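PDB 4IT1: putative glucarate dehydratase from Pseudomonas fluorescens, which probably catalyses the magnesium-dependent dehydration of D-glucarate to 5-dehydro-4-deoxy-D-glucarate, as a member of the mandelate racemase/muconate lactonizing enzyme family. Local coordinates for residues Y147-L152 with R398-G403; I46-A51 with C421-R426; E205-K210 with L387-G392; T26-T31 with S85-L90; I101-V106 with K127-A132. One frame throughout, in Å; residues are numbered along the deposited sequence.

Contact 1: Y147-L152 with R398-G403; sequences YLNVPL and RAPGLG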
# COMPACT_ATOMS: atom_id res chain seq x y z
N TYR A 147 -20.86 -2.10 10.34
CA TYR A 147 -21.63 -0.87 10.16
C TYR A 147 -22.04 -0.65 8.70
O TYR A 147 -23.11 -0.10 8.42
CB TYR A 147 -20.80 0.31 10.68
CG TYR A 147 -21.32 1.70 10.40
CD1 TYR A 147 -22.60 2.10 10.77
CD2 TYR A 147 -20.48 2.65 9.81
CE1 TYR A 147 -23.05 3.40 10.53
CE2 TYR A 147 -20.91 3.95 9.57
CZ TYR A 147 -22.20 4.32 9.93
OH TYR A 147 -22.61 5.61 9.68
N LEU A 148 -21.19 -1.09 7.78
CA LEU A 148 -21.47 -1.01 6.36
C LEU A 148 -22.21 -2.24 5.84
O LEU A 148 -22.68 -2.24 4.70
CB LEU A 148 -20.17 -0.83 5.57
CG LEU A 148 -19.77 0.60 5.27
CD1 LEU A 148 -18.26 0.69 5.11
CD2 LEU A 148 -20.48 1.10 4.03
N ASN A 149 -22.30 -3.28 6.67
CA ASN A 149 -23.02 -4.51 6.33
C ASN A 149 -22.31 -5.33 5.24
O ASN A 149 -22.82 -6.35 4.78
CB ASN A 149 -24.47 -4.18 5.94
CG ASN A 149 -25.39 -5.39 5.96
OD1 ASN A 149 -26.44 -5.39 5.32
ND2 ASN A 149 -25.00 -6.43 6.68
N VAL A 150 -21.11 -4.88 4.85
CA VAL A 150 -20.31 -5.53 3.82
C VAL A 150 -19.23 -6.42 4.44
O VAL A 150 -18.79 -6.15 5.55
CB VAL A 150 -19.65 -4.51 2.87
CG1 VAL A 150 -20.72 -3.75 2.08
CG2 VAL A 150 -18.76 -3.54 3.63
N PRO A 151 -18.81 -7.49 3.73
CA PRO A 151 -17.69 -8.29 4.25
C PRO A 151 -16.41 -7.45 4.30
O PRO A 151 -16.29 -6.47 3.56
CB PRO A 151 -17.56 -9.44 3.25
CG PRO A 151 -18.29 -9.00 2.03
CD PRO A 151 -19.37 -8.07 2.50
N LEU A 152 -15.49 -7.82 5.18
CA LEU A 152 -14.32 -6.97 5.45
C LEU A 152 -13.54 -6.72 4.16
O LEU A 152 -13.19 -5.58 3.85
CB LEU A 152 -13.42 -7.59 6.53
CG LEU A 152 -12.49 -6.67 7.33
CD1 LEU A 152 -12.04 -7.36 8.61
CD2 LEU A 152 -11.28 -6.20 6.54
N ARG A 398 -20.60 -13.24 2.17
CA ARG A 398 -21.17 -11.90 2.18
C ARG A 398 -21.50 -11.40 3.59
O ARG A 398 -21.94 -10.26 3.77
CB ARG A 398 -22.41 -11.83 1.26
CG ARG A 398 -22.13 -11.98 -0.23
CD ARG A 398 -21.20 -10.89 -0.78
NE ARG A 398 -21.65 -9.54 -0.43
CZ ARG A 398 -20.96 -8.43 -0.70
NH1 ARG A 398 -21.44 -7.25 -0.34
NH2 ARG A 398 -19.79 -8.51 -1.32
N ALA A 399 -21.29 -12.27 4.59
CA ALA A 399 -21.47 -11.92 6.01
C ALA A 399 -20.67 -10.66 6.36
O ALA A 399 -19.53 -10.50 5.90
CB ALA A 399 -21.05 -13.08 6.90
N PRO A 400 -21.28 -9.76 7.17
CA PRO A 400 -20.65 -8.48 7.53
C PRO A 400 -19.33 -8.66 8.30
O PRO A 400 -19.22 -9.54 9.16
CB PRO A 400 -21.69 -7.80 8.43
CG PRO A 400 -22.97 -8.53 8.18
CD PRO A 400 -22.58 -9.93 7.83
N GLY A 401 -18.35 -7.83 7.96
CA GLY A 401 -17.01 -7.92 8.56
C GLY A 401 -16.38 -9.28 8.41
O GLY A 401 -16.35 -9.85 7.31
N LEU A 402 -15.89 -9.81 9.52
CA LEU A 402 -15.31 -11.15 9.56
C LEU A 402 -16.39 -12.24 9.53
O LEU A 402 -16.08 -13.42 9.28
CB LEU A 402 -14.43 -11.32 10.81
CG LEU A 402 -13.15 -10.49 10.92
CD1 LEU A 402 -12.60 -10.54 12.33
CD2 LEU A 402 -12.09 -10.94 9.92
N GLY A 403 -17.64 -11.85 9.79
CA GLY A 403 -18.76 -12.79 9.86
C GLY A 403 -18.64 -13.76 11.02
O GLY A 403 -18.90 -14.96 10.87
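P151 and G401 form a single beta bridge between two loops, one leaving helix 128-148 and the other running from strand 393-395 to helix 408-421. Two backbone hydrogen bonds hold it. G401 N donates to V150 O at 3.0 Å, nearly straight (163°). L152 N donates to G401 O at 3.1 Å. Next to them P151 CA makes a CA-H...O contact with A399 O, at 3.3 Å.

The main side-chain contact is P151 with R398. The R398 chain is bent at both chi2 (-60°) and chi3 (-51°). This folds the guanidinium back over the proline, so that P151 CD lies over the centre of one face, 3.6 Å from R398 CZ. R398 NH2 also makes a salt bridge with D154. A glycine in place of P151 would remove CG and CD, and is likely to leave that guanidinium face without its support.

The 398-403 loop turns sharply here in a type II' beta turn from P400 to G403, with G401 at positive phi. In this enolase-type fold the contact joins the N-terminal domain to the chain leaving the barrel. N149 ND2 lies beside P400 CG at 3.3 Å. L152 CD1 and L402 CD2 lie side by side, and L402 also packs on I349 and M352 of helix 348-360. V150 touches F93 of the second subunit.

Contact 2: I46-A51 with C421-R426; sequences IHEPFA and CGIRQR. With TLA (L(+)-tartaric acid), chain F.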
# COMPACT_ATOMS: atom_id res chain seq x y z
N ILE A 46 10.35 -27.42 22.15
CA ILE A 46 9.04 -28.08 22.16
C ILE A 46 7.99 -27.21 22.82
O ILE A 46 8.26 -26.50 23.79
CB ILE A 46 9.08 -29.45 22.87
CG1 ILE A 46 7.78 -30.23 22.60
CG2 ILE A 46 9.31 -29.28 24.37
CD1 ILE A 46 7.84 -31.71 22.91
N HIS A 47 6.78 -27.28 22.28
CA HIS A 47 5.65 -26.53 22.80
C HIS A 47 5.29 -26.92 24.23
O HIS A 47 5.47 -28.08 24.64
CB HIS A 47 4.43 -26.73 21.89
CG HIS A 47 4.47 -25.93 20.63
ND1 HIS A 47 3.41 -25.16 20.20
CD2 HIS A 47 5.45 -25.78 19.70
CE1 HIS A 47 3.73 -24.57 19.06
NE2 HIS A 47 4.96 -24.93 18.74
N GLU A 48 4.80 -25.94 24.96
CA GLU A 48 4.22 -26.14 26.28
C GLU A 48 2.80 -26.71 26.12
O GLU A 48 2.15 -26.49 25.09
CB GLU A 48 4.18 -24.80 27.01
CG GLU A 48 5.55 -24.37 27.50
CD GLU A 48 5.65 -22.87 27.68
OE1 GLU A 48 5.53 -22.41 28.83
OE2 GLU A 48 5.84 -22.16 26.67
N PRO A 49 2.30 -27.45 27.14
CA PRO A 49 0.94 -27.99 27.05
C PRO A 49 -0.13 -26.92 26.87
O PRO A 49 -1.27 -27.25 26.53
CB PRO A 49 0.76 -28.72 28.39
CG PRO A 49 1.79 -28.12 29.30
CD PRO A 49 2.95 -27.81 28.41
N PHE A 50 0.23 -25.65 27.08
CA PHE A 50 -0.68 -24.54 26.78
C PHE A 50 -0.01 -23.47 25.94
O PHE A 50 1.22 -23.39 25.89
CB PHE A 50 -1.29 -23.95 28.06
CG PHE A 50 -2.04 -24.96 28.88
CD1 PHE A 50 -3.38 -25.23 28.61
CD2 PHE A 50 -1.40 -25.67 29.89
CE1 PHE A 50 -4.08 -26.18 29.35
CE2 PHE A 50 -2.09 -26.62 30.63
CZ PHE A 50 -3.43 -26.88 30.36
N ALA A 51 -0.84 -22.68 25.26
CA ALA A 51 -0.38 -21.58 24.43
C ALA A 51 -1.31 -20.40 24.63
O ALA A 51 -2.52 -20.58 24.81
CB ALA A 51 -0.32 -22.00 22.96
N CYS A 421 -3.12 -21.91 34.12
CA CYS A 421 -2.08 -22.72 33.44
C CYS A 421 -0.67 -22.43 33.95
O CYS A 421 0.19 -23.30 33.90
CB CYS A 421 -2.15 -22.59 31.91
SG CYS A 421 -1.79 -20.94 31.28
N GLY A 422 -0.46 -21.20 34.43
CA GLY A 422 0.83 -20.81 34.98
C GLY A 422 1.87 -20.46 33.92
O GLY A 422 3.07 -20.50 34.19
N ILE A 423 1.40 -20.14 32.72
CA ILE A 423 2.28 -19.65 31.65
C ILE A 423 1.91 -18.20 31.33
O ILE A 423 0.74 -17.88 31.10
CB ILE A 423 2.19 -20.53 30.37
CG1 ILE A 423 2.45 -22.01 30.72
CG2 ILE A 423 3.18 -20.06 29.31
CD1 ILE A 423 1.99 -22.99 29.67
N ARG A 424 2.91 -17.32 31.34
CA ARG A 424 2.69 -15.89 31.05
C ARG A 424 3.52 -15.41 29.85
O ARG A 424 3.26 -14.33 29.30
CB ARG A 424 2.95 -15.03 32.29
CG ARG A 424 1.95 -15.22 33.42
CD ARG A 424 0.53 -14.90 33.00
NE ARG A 424 -0.46 -15.25 34.02
CZ ARG A 424 -0.99 -16.46 34.20
NH1 ARG A 424 -0.63 -17.48 33.43
NH2 ARG A 424 -1.88 -16.65 35.16
N GLN A 425 4.51 -16.22 29.46
CA GLN A 425 5.32 -16.01 28.27
C GLN A 425 5.75 -17.36 27.73
O GLN A 425 6.20 -18.21 28.48
CB GLN A 425 6.56 -15.18 28.59
CG GLN A 425 6.36 -13.69 28.45
CD GLN A 425 7.67 -12.95 28.22
OE1 GLN A 425 8.21 -12.32 29.14
NE2 GLN A 425 8.19 -13.04 27.00
N ARG A 426 5.61 -17.55 26.42
CA ARG A 426 6.00 -18.82 25.79
C ARG A 426 7.51 -19.06 25.91
O ARG A 426 8.29 -18.13 25.77
CB ARG A 426 5.58 -18.81 24.33
CG ARG A 426 6.11 -19.96 23.50
CD ARG A 426 5.74 -19.73 22.05
NE ARG A 426 6.22 -20.78 21.16
CZ ARG A 426 6.06 -20.76 19.84
NH1 ARG A 426 5.45 -19.73 19.26
NH2 ARG A 426 6.52 -21.76 19.10
O1 TLA F . 7.17 -20.26 13.14
O11 TLA F . 8.71 -20.11 14.64
C1 TLA F . 7.59 -20.47 14.27
C2 TLA F . 6.70 -21.19 15.22
O2 TLA F . 7.21 -20.97 16.51
C3 TLA F . 6.81 -22.66 14.93
O3 TLA F . 8.17 -23.02 14.95
C4 TLA F . 6.13 -23.40 16.02
O4 TLA F . 5.06 -22.96 16.44
O41 TLA F . 6.70 -24.37 16.50
O HOH W 1 6.71 -20.21 29.79
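E48 reaches from the 46-51 segment toward I423 and R426. Its CB lies 3.9 Å from I423 CD1. The chain is extended beyond CG, and its end meets the I423 side chain coming from the opposite direction. CD faces I423 CG2, and OE1 sits closer to that methyl, at 3.4 Å. OE1 also takes a hydrogen bond from a water, at 2.7 Å. OE2 comes within 3.5 Å of R426 CA and accepts from the backbone N of D427. Swapping E48 for an alanine would remove the carboxylate, and is likely to leave the D427 amide without this acceptor.

On the F50 side of E48 the contact is apolar. C421 CB lies over one face of the F50 ring, in a CH-pi contact of 4.1 Å to the centroid. I423 CD1 touches F50 CB and lies at the edge of the ring, near its plane.

H47 and R426 converge on a tartrate, probably from the crystallisation liquor. H47 NE2 donates to tartrate O41 at 2.9 Å, close to straight (166°). R426 NH2 donates to tartrate O2 at 2.8 Å. D37 holds H47 ND1, and D428 pairs with R426 NE. The H47 side chain is about 7 Å from that of K215, a predicted proton acceptor. This is consistent with the active-site entrance of this superfamily, where segments outside the barrel close over the pocket.

Contact 3: E205-K210 with L387-G392; sequences EAYGFK and LPIVDG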
# COMPACT_ATOMS: atom_id res chain seq x y z
N GLU A 205 -7.57 -36.02 4.70
CA GLU A 205 -8.91 -36.60 4.84
C GLU A 205 -9.91 -35.61 5.45
O GLU A 205 -11.01 -35.43 4.93
CB GLU A 205 -8.84 -37.91 5.67
CG GLU A 205 -10.10 -38.27 6.47
CD GLU A 205 -11.22 -38.86 5.63
OE1 GLU A 205 -12.40 -38.49 5.87
OE2 GLU A 205 -10.94 -39.68 4.73
N ALA A 206 -9.50 -34.94 6.53
CA ALA A 206 -10.41 -34.11 7.31
C ALA A 206 -10.68 -32.75 6.70
O ALA A 206 -11.75 -32.18 6.89
CB ALA A 206 -9.90 -33.96 8.74
N TYR A 207 -9.70 -32.22 5.96
CA TYR A 207 -9.77 -30.82 5.53
C TYR A 207 -9.57 -30.61 4.03
O TYR A 207 -9.93 -29.55 3.49
CB TYR A 207 -8.77 -29.97 6.32
CG TYR A 207 -8.99 -29.98 7.82
CD1 TYR A 207 -9.95 -29.15 8.41
CD2 TYR A 207 -8.24 -30.81 8.66
CE1 TYR A 207 -10.16 -29.15 9.79
CE2 TYR A 207 -8.44 -30.82 10.03
CZ TYR A 207 -9.39 -30.00 10.59
OH TYR A 207 -9.59 -30.00 11.95
N GLY A 208 -8.98 -31.60 3.36
CA GLY A 208 -8.78 -31.55 1.91
C GLY A 208 -7.68 -30.62 1.42
O GLY A 208 -7.79 -30.05 0.34
N PHE A 209 -6.61 -30.48 2.21
CA PHE A 209 -5.47 -29.65 1.84
C PHE A 209 -4.79 -30.20 0.58
O PHE A 209 -4.60 -31.42 0.45
CB PHE A 209 -4.44 -29.57 2.99
CG PHE A 209 -4.95 -28.85 4.23
CD1 PHE A 209 -5.44 -27.56 4.16
CD2 PHE A 209 -4.89 -29.47 5.48
CE1 PHE A 209 -5.90 -26.90 5.30
CE2 PHE A 209 -5.33 -28.82 6.63
CZ PHE A 209 -5.84 -27.54 6.54
N LYS A 210 -4.41 -29.30 -0.32
CA LYS A 210 -3.79 -29.70 -1.60
C LYS A 210 -2.28 -29.50 -1.63
O LYS A 210 -1.63 -29.79 -2.64
CB LYS A 210 -4.48 -28.99 -2.78
CG LYS A 210 -5.86 -29.54 -3.08
CD LYS A 210 -6.59 -28.73 -4.15
CE LYS A 210 -8.01 -29.24 -4.34
NZ LYS A 210 -8.73 -28.48 -5.40
N LEU A 387 -14.16 -23.26 12.71
CA LEU A 387 -14.47 -22.89 11.33
C LEU A 387 -14.20 -24.02 10.35
O LEU A 387 -13.29 -24.83 10.57
CB LEU A 387 -13.66 -21.66 10.94
CG LEU A 387 -14.38 -20.31 10.97
CD1 LEU A 387 -15.68 -20.36 11.77
CD2 LEU A 387 -13.44 -19.23 11.48
N PRO A 388 -14.98 -24.06 9.25
CA PRO A 388 -14.83 -25.14 8.29
C PRO A 388 -13.68 -24.89 7.33
O PRO A 388 -13.45 -23.75 6.92
CB PRO A 388 -16.17 -25.13 7.52
CG PRO A 388 -17.00 -24.04 8.14
CD PRO A 388 -16.06 -23.14 8.87
N ILE A 389 -12.94 -25.94 7.00
CA ILE A 389 -11.97 -25.89 5.92
C ILE A 389 -12.30 -26.98 4.90
O ILE A 389 -12.00 -28.16 5.10
CB ILE A 389 -10.51 -26.01 6.42
CG1 ILE A 389 -10.18 -24.87 7.40
CG2 ILE A 389 -9.54 -25.99 5.24
CD1 ILE A 389 -8.90 -25.06 8.18
N VAL A 390 -12.95 -26.55 3.82
CA VAL A 390 -13.44 -27.47 2.81
C VAL A 390 -12.54 -27.42 1.58
O VAL A 390 -12.33 -26.34 1.00
CB VAL A 390 -14.89 -27.16 2.38
CG1 VAL A 390 -15.55 -28.43 1.86
CG2 VAL A 390 -15.70 -26.54 3.52
N ASP A 391 -12.04 -28.59 1.18
CA ASP A 391 -11.13 -28.76 0.04
C ASP A 391 -9.82 -27.98 0.22
O ASP A 391 -9.21 -27.52 -0.75
CB ASP A 391 -11.82 -28.40 -1.29
CG ASP A 391 -13.04 -29.26 -1.56
OD1 ASP A 391 -12.92 -30.51 -1.61
OD2 ASP A 391 -14.14 -28.69 -1.74
N GLY A 392 -9.39 -27.87 1.48
CA GLY A 392 -8.18 -27.12 1.83
C GLY A 392 -8.33 -25.63 1.64
O GLY A 392 -7.35 -24.94 1.34
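Y207 and G392 are joined by the one hydrogen bond between these segments. G392 N donates to Y207 O at 2.7 Å. Y207 O is the carbonyl at the C-terminal end of helix 193-207, and the bond ties it to the loop ahead of strand 393-395. A CA-H...O contact runs from Y207 CA to I389 O, at 3.5 Å.

The apolar contacts centre on I389. Its CB touches Y207 CD1 at 3.8 Å, and its CG2 touches F209 CE1 at 3.8 Å. Both aromatic side chains meet it at an oblique angle. With CG2 anti to the backbone N (I389 chi1 -60° for CG1), that methyl is turned to F209. F209 CD1 also reaches G392 CA, at 3.6 Å. Within the 205-210 segment, Y207 CB lies over one face of the F209 ring, offset toward the rim.

Backbone shape lets the two chains come this close. G208 leaves the helix with positive phi, and a CB there would clash with D391 CA. G392 also has positive phi, and a CB on it would run into F209 CA. Charge plays little direct part: K210 and D391 are oppositely charged, but K210 NZ and D391 OD1 are 6.0 Å apart.

The contact sits where helix 193-207 gives way to the approach to barrel strand 212-215. F209 packs on F166 and A168 of strand 163-170, and G392 bonds to F166 through the backbone. Strand 163-170 lies between strands 212-215 and 393-395 in the sheet, next to both.

Contact 4: T26-T31 with S85-L90; sequences TRVTVT and SQLIGL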
# COMPACT_ATOMS: atom_id res chain seq x y z
N THR A 26 -17.19 3.15 22.10
CA THR A 26 -17.62 3.31 23.49
C THR A 26 -16.98 2.30 24.44
O THR A 26 -16.80 2.59 25.63
CB THR A 26 -19.16 3.22 23.63
OG1 THR A 26 -19.64 1.97 23.10
CG2 THR A 26 -19.83 4.38 22.90
N ARG A 27 -16.69 1.12 23.92
CA ARG A 27 -16.22 -0.01 24.71
C ARG A 27 -15.00 -0.72 24.10
O ARG A 27 -14.94 -0.94 22.90
CB ARG A 27 -17.37 -1.00 24.86
CG ARG A 27 -17.41 -1.74 26.16
CD ARG A 27 -17.03 -3.19 25.95
NE ARG A 27 -18.17 -4.02 25.60
CZ ARG A 27 -18.61 -5.03 26.34
NH1 ARG A 27 -18.00 -5.34 27.48
NH2 ARG A 27 -19.66 -5.74 25.95
N VAL A 28 -14.05 -1.11 24.95
CA VAL A 28 -12.92 -1.95 24.53
C VAL A 28 -12.65 -3.05 25.56
O VAL A 28 -12.56 -2.78 26.76
CB VAL A 28 -11.62 -1.14 24.31
CG1 VAL A 28 -10.52 -2.04 23.77
CG2 VAL A 28 -11.85 0.03 23.35
N THR A 29 -12.51 -4.29 25.09
CA THR A 29 -12.32 -5.43 25.98
C THR A 29 -11.21 -6.37 25.50
O THR A 29 -11.39 -7.16 24.56
CB THR A 29 -13.64 -6.22 26.19
OG1 THR A 29 -14.64 -5.34 26.70
CG2 THR A 29 -13.45 -7.38 27.16
N VAL A 30 -10.06 -6.27 26.16
CA VAL A 30 -8.93 -7.15 25.90
C VAL A 30 -8.97 -8.32 26.88
O VAL A 30 -9.06 -8.13 28.09
CB VAL A 30 -7.59 -6.40 26.03
CG1 VAL A 30 -6.45 -7.24 25.47
CG2 VAL A 30 -7.66 -5.06 25.30
N THR A 31 -8.91 -9.54 26.35
CA THR A 31 -9.17 -10.73 27.14
C THR A 31 -8.15 -11.83 26.85
O THR A 31 -8.17 -12.42 25.77
CB THR A 31 -10.62 -11.24 26.90
OG1 THR A 31 -11.55 -10.21 27.23
CG2 THR A 31 -10.91 -12.48 27.75
N SER A 85 -7.28 1.77 26.92
CA SER A 85 -7.87 2.91 27.62
C SER A 85 -7.94 4.18 26.78
O SER A 85 -8.84 5.00 26.97
CB SER A 85 -7.11 3.18 28.93
OG SER A 85 -5.82 3.70 28.67
N GLN A 86 -7.00 4.35 25.86
CA GLN A 86 -6.93 5.55 25.04
C GLN A 86 -7.96 5.60 23.90
O GLN A 86 -8.23 6.66 23.33
CB GLN A 86 -5.52 5.75 24.49
CG GLN A 86 -4.59 6.50 25.43
CD GLN A 86 -3.13 6.12 25.29
OE1 GLN A 86 -2.29 6.96 24.99
NE2 GLN A 86 -2.83 4.83 25.50
N LEU A 87 -8.55 4.44 23.60
CA LEU A 87 -9.40 4.26 22.41
C LEU A 87 -10.82 4.83 22.50
O LEU A 87 -11.38 5.27 21.49
CB LEU A 87 -9.46 2.77 22.04
CG LEU A 87 -8.13 2.06 21.76
CD1 LEU A 87 -8.35 0.60 21.42
CD2 LEU A 87 -7.33 2.76 20.67
N ILE A 88 -11.41 4.80 23.70
CA ILE A 88 -12.79 5.26 23.94
C ILE A 88 -13.06 6.66 23.37
O ILE A 88 -12.28 7.59 23.59
CB ILE A 88 -13.15 5.18 25.45
CG1 ILE A 88 -13.82 3.84 25.77
CG2 ILE A 88 -14.06 6.32 25.89
CD1 ILE A 88 -12.88 2.66 25.89
N GLY A 89 -14.15 6.78 22.62
CA GLY A 89 -14.60 8.07 22.09
C GLY A 89 -13.89 8.57 20.85
O GLY A 89 -13.89 9.77 20.57
N LEU A 90 -13.30 7.65 20.09
CA LEU A 90 -12.55 8.00 18.89
C LEU A 90 -13.15 7.38 17.63
O LEU A 90 -13.72 6.29 17.68
CB LEU A 90 -11.09 7.58 19.02
CG LEU A 90 -10.16 8.40 19.92
CD1 LEU A 90 -8.91 7.59 20.19
CD2 LEU A 90 -9.81 9.75 19.31
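V28 points from its strand toward L87 and I88, and meets them in different ways. The V28 and L87 side chains cross at about a right angle. Both V28 methyls take part: CG2 lies 3.9 Å from L87 CB, and CG1 lies 4.1 Å from L87 CD1. With V28 CG1 anti to the backbone N (chi1 -175°), the valine fork straddles the approach of L87 CD1.

V28 and I88 instead slide past each other in opposite directions. Here V28 CG2 meets I88 CD1 at 3.8 Å. One methyl thus serves both partners. The I88 chain lies along the strand backbone. Its CG1 comes to 3.2 Å from T26 O, a tight approach of a carbon to a carbonyl oxygen. Its first torsion (-93°) is away from the usual staggered values, and this places CG1 at that carbonyl.

Both backbones bend near the meeting point. T26 and R27 both face E59 in a classic beta bulge. On the other side L87 to L90 makes a type II turn, with G89 at positive phi.

The end of helix 74-87 packs here on strand 25-36, at the edge of the three-stranded sheet in the N-terminal alpha+beta capping domain of this enolase-type fold. G89 is bonded to I25 through the backbone. V28 also packs on I58 of the neighbouring strand 50-60, while L87 reaches L98 of helix 95-107.

Contact 5: I101-V106 with K127-A132; sequences IVQTTV and KAVSNA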
# COMPACT_ATOMS: atom_id res chain seq x y z
N ILE A 101 -1.26 7.06 18.33
CA ILE A 101 -1.52 6.65 19.71
C ILE A 101 -0.65 5.46 20.13
O ILE A 101 -0.00 5.51 21.18
CB ILE A 101 -3.03 6.38 19.94
CG1 ILE A 101 -3.78 7.71 20.00
CG2 ILE A 101 -3.28 5.56 21.20
CD1 ILE A 101 -5.29 7.58 19.90
N VAL A 102 -0.63 4.41 19.30
CA VAL A 102 0.20 3.23 19.57
C VAL A 102 1.68 3.59 19.68
O VAL A 102 2.40 3.04 20.51
CB VAL A 102 -0.01 2.11 18.52
CG1 VAL A 102 0.99 0.98 18.73
CG2 VAL A 102 -1.43 1.57 18.58
N GLN A 103 2.13 4.54 18.85
CA GLN A 103 3.53 4.99 18.87
C GLN A 103 3.88 5.72 20.16
O GLN A 103 4.94 5.48 20.74
CB GLN A 103 3.84 5.87 17.65
CG GLN A 103 3.85 5.12 16.33
CD GLN A 103 3.80 6.03 15.11
OE1 GLN A 103 4.31 5.68 14.05
NE2 GLN A 103 3.18 7.20 15.25
N THR A 104 3.00 6.60 20.62
CA THR A 104 3.20 7.36 21.86
C THR A 104 3.29 6.44 23.07
O THR A 104 4.13 6.62 23.95
CB THR A 104 2.08 8.40 22.05
OG1 THR A 104 2.16 9.36 21.01
CG2 THR A 104 2.20 9.11 23.39
N THR A 105 2.41 5.44 23.09
CA THR A 105 2.36 4.46 24.15
C THR A 105 3.63 3.61 24.22
O THR A 105 4.20 3.44 25.30
CB THR A 105 1.11 3.57 23.99
OG1 THR A 105 -0.05 4.41 23.88
CG2 THR A 105 0.95 2.62 25.17
N VAL A 106 4.07 3.10 23.08
CA VAL A 106 5.29 2.29 23.00
C VAL A 106 6.54 3.10 23.38
O VAL A 106 7.43 2.58 24.04
CB VAL A 106 5.47 1.65 21.60
CG1 VAL A 106 6.87 1.08 21.42
CG2 VAL A 106 4.44 0.55 21.38
N LYS A 127 9.03 -4.87 16.89
CA LYS A 127 7.66 -5.16 16.44
C LYS A 127 6.57 -4.56 17.32
O LYS A 127 5.38 -4.74 17.04
CB LYS A 127 7.42 -6.67 16.35
CG LYS A 127 8.41 -7.44 15.50
CD LYS A 127 7.89 -7.67 14.10
CE LYS A 127 8.78 -8.67 13.36
NZ LYS A 127 10.17 -8.16 13.19
N ALA A 128 6.97 -3.87 18.39
CA ALA A 128 6.03 -3.37 19.40
C ALA A 128 4.88 -2.55 18.81
O ALA A 128 3.70 -2.88 18.99
CB ALA A 128 6.77 -2.58 20.47
N VAL A 129 5.23 -1.47 18.11
CA VAL A 129 4.25 -0.63 17.45
C VAL A 129 3.38 -1.44 16.47
O VAL A 129 2.15 -1.34 16.49
CB VAL A 129 4.93 0.58 16.77
CG1 VAL A 129 3.95 1.35 15.89
CG2 VAL A 129 5.53 1.51 17.82
N SER A 130 4.02 -2.28 15.65
CA SER A 130 3.33 -3.05 14.61
C SER A 130 2.35 -4.10 15.14
O SER A 130 1.25 -4.22 14.61
CB SER A 130 4.32 -3.68 13.65
OG SER A 130 4.88 -2.67 12.83
N ASN A 131 2.78 -4.87 16.14
CA ASN A 131 1.92 -5.87 16.77
C ASN A 131 0.68 -5.26 17.42
O ASN A 131 -0.43 -5.78 17.27
CB ASN A 131 2.70 -6.68 17.81
CG ASN A 131 3.84 -7.45 17.21
OD1 ASN A 131 4.12 -7.35 16.01
ND2 ASN A 131 4.51 -8.24 18.03
N ALA A 132 0.88 -4.16 18.13
CA ALA A 132 -0.21 -3.48 18.82
C ALA A 132 -1.16 -2.76 17.86
O ALA A 132 -2.38 -2.76 18.07
CB ALA A 132 0.34 -2.51 19.86
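Q103 carries the flat group among the touching residues, an amide, yet neither a face nor an edge of it meets V129. The touch is made lower down, by Q103 CG, 3.8 Å from V129 CG1. No ring takes part, and the interface is built from branched and methyl side chains.

V129 is the central residue. Its two methyls are divided between partners. CG1 lies against Q103 and V102, while CG2 packs on V106, 3.8 Å from V106 CB. V129 thus sits among three residues of one helix turn, V102, Q103 and V106. Its own helix adds A128 and A132, whose small side chains let the valines come close. V106 CG1 touches A128 CB at 3.8 Å, and V102 CG1 touches A132 CB at 3.7 Å. V102 has CG1 anti to the backbone N (chi1 172°), and the same methyl also reaches V129 O at 3.4 Å. V102 and V106, one turn apart, carry most of this helix's share of the contact.

The helix axes approach to 9.2 Å, with 133° between their N-to-C directions, so they cross at a steep angle, nearer antiparallel than parallel. Away from the interface, the T105 hydroxyl donates to I101 O at 2.9 Å, from above the carbonyl plane. T105 N binds the same oxygen, which is therefore held twice.

Both helices belong to the N-terminal domain of this enolase-type fold. Helix 74-87 lies against the pair: T105 touches its Q82 and V83, and A132 touches its I79. On another side of helix 128-148, N131 packs on Y318 of helix 316-319.

From the N terminus, strand 25-36 comes first and opens contact 4. Contact 2 opens next, at 46-51, before contact 4 closes its loop with helix 74-87 ending against strand 25-36, so the two cross. Contact 5 then closes a short loop between helices 95-107 and 128-148. Contacts 4 and 5 touch, with Q86 NE2 3.2 Å from T105 OG1 and L90 packed on I101. Helix 128-148 leads into contact 1, whose loop closes only after the barrel. Contact 3 is nested inside that loop. Contact 2 closes last. Its long loop encloses contacts 1, 3 and 5, and it brings the C-terminal region back to strand 50-60, neighbour of strand 25-36.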